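Local atomic coordinates of enhancer of mRNA-decapping protein 3 (Homo sapiens, PDB entry 2VC8), a protein that binds single-stranded RNA and promotes mRNA decapping and degradation, working in a complex with DCP1A, DCP2, DDX6 and EDC4. Residues A[34-42]-A[52-61]. Sequence-based numbering, arbitrary orientation.
Sequences SQTISLTRP and PEVTFRAGDI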
loop_
_atom_site.group_PDB
_atom_site.type_symbol
_atom_site.label_atom_id
_atom_site.label_comp_id
_atom_site.label_asym_id
_atom_site.label_seq_id
_atom_site.Cartn_x
_atom_site.Cartn_y
_atom_site.Cartn_z
ATOM N N SER A 34 -13.607 -0.607 6.568
ATOM C CA SER A 34 -13.074 0.752 6.690
ATOM C C SER A 34 -12.506 1.258 5.353
ATOM O O SER A 34 -12.137 2.421 5.228
ATOM C CB SER A 34 -12.014 0.808 7.776
ATOM O OG SER A 34 -12.588 0.522 9.043
ATOM N N GLN A 35 -12.420 0.389 4.357
ATOM C CA GLN A 35 -11.943 0.765 3.047
ATOM C C GLN A 35 -10.499 1.269 3.116
ATOM O O GLN A 35 -10.158 2.367 2.636
ATOM C CB GLN A 35 -12.872 1.786 2.384
ATOM C CG GLN A 35 -14.276 1.233 2.114
ATOM C CD GLN A 35 -15.208 2.200 1.358
ATOM O OE1 GLN A 35 -15.175 3.404 1.553
ATOM N NE2 GLN A 35 -16.030 1.646 0.494
ATOM N N THR A 36 -9.637 0.445 3.697
ATOM C CA THR A 36 -8.218 0.787 3.837
ATOM C C THR A 36 -7.320 -0.283 3.237
ATOM O O THR A 36 -7.673 -1.445 3.066
ATOM C CB THR A 36 -7.830 1.014 5.311
ATOM O OG1 THR A 36 -7.940 -0.200 5.995
ATOM C CG2 THR A 36 -8.707 2.053 6.013
ATOM N N ILE A 37 -6.112 0.149 3.015
ATOM C CA ILE A 37 -5.062 -0.704 2.525
ATOM C C ILE A 37 -3.766 -0.419 3.309
ATOM O O ILE A 37 -3.431 0.755 3.574
ATOM C CB ILE A 37 -4.944 -0.508 1.037
ATOM C CG1 ILE A 37 -3.954 -1.492 0.419
ATOM C CG2 ILE A 37 -4.638 0.960 0.728
ATOM C CD1 ILE A 37 -3.981 -1.443 -1.098
ATOM N N SER A 38 -3.117 -1.488 3.758
ATOM C CA SER A 38 -1.901 -1.375 4.616
ATOM C C SER A 38 -0.688 -1.831 3.885
ATOM O O SER A 38 -0.723 -2.895 3.211
ATOM C CB SER A 38 -2.074 -2.221 5.880
ATOM O OG SER A 38 -3.269 -1.856 6.600
ATOM N N LEU A 39 0.392 -1.061 3.999
ATOM C CA LEU A 39 1.701 -1.407 3.440
ATOM C C LEU A 39 2.686 -1.717 4.552
ATOM O O LEU A 39 2.747 -1.044 5.550
ATOM C CB LEU A 39 2.279 -0.267 2.617
ATOM C CG LEU A 39 1.431 0.270 1.457
ATOM C CD1 LEU A 39 2.220 1.298 0.718
ATOM C CD2 LEU A 39 0.860 -0.889 0.557
ATOM N N THR A 40 3.435 -2.799 4.368
ATOM C CA THR A 40 4.487 -3.107 5.326
ATOM C C THR A 40 5.839 -2.559 4.832
ATOM O O THR A 40 6.156 -2.555 3.649
ATOM C CB THR A 40 4.507 -4.621 5.805
ATOM O OG1 THR A 40 5.795 -4.962 6.379
ATOM C CG2 THR A 40 4.136 -5.574 4.685
ATOM N N ARG A 41 6.590 -2.047 5.771
ATOM C CA ARG A 41 7.919 -1.522 5.487
ATOM C C ARG A 41 7.934 -0.600 4.261
ATOM O O ARG A 41 8.775 -0.784 3.368
ATOM C CB ARG A 41 8.924 -2.692 5.282
ATOM C CG ARG A 41 9.053 -3.562 6.522
ATOM C CD ARG A 41 10.212 -4.522 6.428
ATOM N NE ARG A 41 9.715 -5.868 6.284
ATOM C CZ ARG A 41 9.741 -6.605 5.175
ATOM N NH1 ARG A 41 10.256 -6.156 4.008
ATOM N NH2 ARG A 41 9.224 -7.821 5.250
ATOM N N PRO A 42 7.011 0.347 4.173
ATOM C CA PRO A 42 6.969 1.124 2.977
ATOM C C PRO A 42 8.122 2.093 2.847
ATOM O O PRO A 42 8.778 2.440 3.828
ATOM C CB PRO A 42 5.670 1.934 3.119
ATOM C CG PRO A 42 5.492 2.027 4.527
ATOM C CD PRO A 42 6.029 0.771 5.175
ATOM N N PRO A 52 6.826 0.775 10.609
ATOM C CA PRO A 52 6.856 -0.488 9.857
ATOM C C PRO A 52 5.576 -0.818 9.103
ATOM O O PRO A 52 5.579 -1.723 8.292
ATOM C CB PRO A 52 7.193 -1.567 10.926
ATOM C CG PRO A 52 6.675 -0.990 12.139
ATOM C CD PRO A 52 6.897 0.487 12.057
ATOM N N GLU A 53 4.450 -0.158 9.412
ATOM C CA GLU A 53 3.173 -0.411 8.739
ATOM C C GLU A 53 2.440 0.851 8.644
ATOM O O GLU A 53 2.286 1.545 9.638
ATOM C CB GLU A 53 2.255 -1.382 9.449
ATOM C CG GLU A 53 1.037 -1.753 8.594
ATOM C CD GLU A 53 -0.104 -2.414 9.358
ATOM O OE1 GLU A 53 0.137 -2.958 10.434
ATOM O OE2 GLU A 53 -1.274 -2.358 8.894
ATOM N N VAL A 54 1.995 1.181 7.441
ATOM C CA VAL A 54 1.189 2.409 7.249
ATOM C C VAL A 54 -0.095 2.044 6.544
ATOM O O VAL A 54 -0.044 1.274 5.574
ATOM C CB VAL A 54 1.961 3.504 6.461
ATOM C CG1 VAL A 54 1.041 4.782 6.322
ATOM C CG2 VAL A 54 3.297 3.891 7.120
ATOM N N THR A 55 -1.205 2.587 7.045
ATOM C CA THR A 55 -2.512 2.223 6.565
ATOM C C THR A 55 -3.204 3.473 5.981
ATOM O O THR A 55 -3.261 4.527 6.639
ATOM C CB THR A 55 -3.337 1.592 7.664
ATOM O OG1 THR A 55 -2.685 0.340 8.044
ATOM C CG2 THR A 55 -4.775 1.361 7.260
ATOM N N PHE A 56 -3.679 3.312 4.745
ATOM C CA PHE A 56 -4.238 4.405 3.956
ATOM C C PHE A 56 -5.695 4.146 3.693
ATOM O O PHE A 56 -6.064 3.022 3.410
ATOM C CB PHE A 56 -3.503 4.463 2.608
ATOM C CG PHE A 56 -1.998 4.576 2.723
ATOM C CD1 PHE A 56 -1.164 3.451 2.843
ATOM C CD2 PHE A 56 -1.444 5.791 2.731
ATOM C CE1 PHE A 56 0.192 3.611 2.955
ATOM C CE2 PHE A 56 -0.053 5.962 2.854
ATOM C CZ PHE A 56 0.746 4.862 2.939
ATOM N N ARG A 57 -6.520 5.199 3.687
ATOM C CA ARG A 57 -7.884 5.049 3.190
ATOM C C ARG A 57 -7.875 5.060 1.688
ATOM O O ARG A 57 -7.269 5.951 1.059
ATOM C CB ARG A 57 -8.768 6.158 3.729
ATOM C CG ARG A 57 -8.937 6.224 5.217
ATOM C CD ARG A 57 -10.003 7.296 5.644
ATOM N NE ARG A 57 -9.589 8.626 5.185
ATOM C CZ ARG A 57 -10.341 9.727 5.207
ATOM N NH1 ARG A 57 -11.586 9.722 5.693
ATOM N NH2 ARG A 57 -9.826 10.855 4.763
ATOM N N ALA A 58 -8.645 4.159 1.093
ATOM C CA ALA A 58 -8.703 4.075 -0.369
ATOM C C ALA A 58 -9.163 5.387 -0.996
ATOM O O ALA A 58 -8.673 5.776 -2.035
ATOM C CB ALA A 58 -9.636 2.953 -0.811
ATOM N N GLY A 59 -10.014 6.090 -0.274
ATOM C CA GLY A 59 -10.543 7.364 -0.706
ATOM C C GLY A 59 -9.579 8.497 -0.732
ATOM O O GLY A 59 -9.875 9.580 -1.301
ATOM N N ASP A 60 -8.405 8.294 -0.130
ATOM C CA ASP A 60 -7.330 9.265 -0.185
ATOM C C ASP A 60 -6.309 9.033 -1.285
ATOM O O ASP A 60 -5.374 9.812 -1.412
ATOM C CB ASP A 60 -6.690 9.436 1.159
ATOM C CG ASP A 60 -7.649 9.964 2.189
ATOM O OD1 ASP A 60 -8.566 10.693 1.810
ATOM O OD2 ASP A 60 -7.501 9.661 3.347
ATOM N N ILE A 61 -6.430 7.921 -2.006
ATOM C CA ILE A 61 -5.441 7.542 -3.000
ATOM C C ILE A 61 -5.833 8.133 -4.335
ATOM O O ILE A 61 -6.928 7.896 -4.803
ATOM C CB ILE A 61 -5.353 6.001 -3.047
ATOM C CG1 ILE A 61 -4.913 5.418 -1.680
ATOM C CG2 ILE A 61 -4.406 5.607 -4.106
ATOM C CD1 ILE A 61 -4.961 3.869 -1.587
HETATM O O HOH W 1 5.806 -4.213 9.212
#
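With chi1 at -56° and -64° respectively, Ser-38 OG and Thr-55 OG1 each lie anti to their own carbonyl carbon, and the two hydroxyls meet at 2.7 Å in a hydrogen bond. Their residues sit across from each other as a non-hydrogen-bonded backbone pair between antiparallel strands 36-39 and 53-57 of the Sm fold, a small, strongly bent beta sheet; this LSm domain lies in the region probably required for DCP1A interaction and P-body targeting. On the same face Glu-53, CG anti to its backbone N (chi1 -172°) and the chain extended beyond, lays its carboxylate alongside Ser-38 in the modelled conformer, one of two, with OE2 3.1 Å from Ser-38 OG. Farther along, Thr-55 CG2 packs 3.6 Å from Thr-36 CB.

Ile-37 and Leu-39 point to the other face with Val-54 and Phe-56. There Leu-39 CD1 touches Phe-56 CE1 at 3.8 Å, the two side chains crossing at about a right angle, while Ile-37 CG2 reaches Ile-61 CD1 just past the 3-10 turn. Strand 11-15 closes over this side through Val-12 and Ile-14, and the Phe-56 ring also meets Tyr-23.

Paired backbone bonds join Ile-37 to Phe-56 and Leu-39 to Val-54. Where the chain turns at Arg-41, its N-H bonds to Pro-52 O at 2.7 Å from above the carbonyl plane, and a water donates to that same oxygen and, in the modelled conformer, also meets Thr-40 OG1.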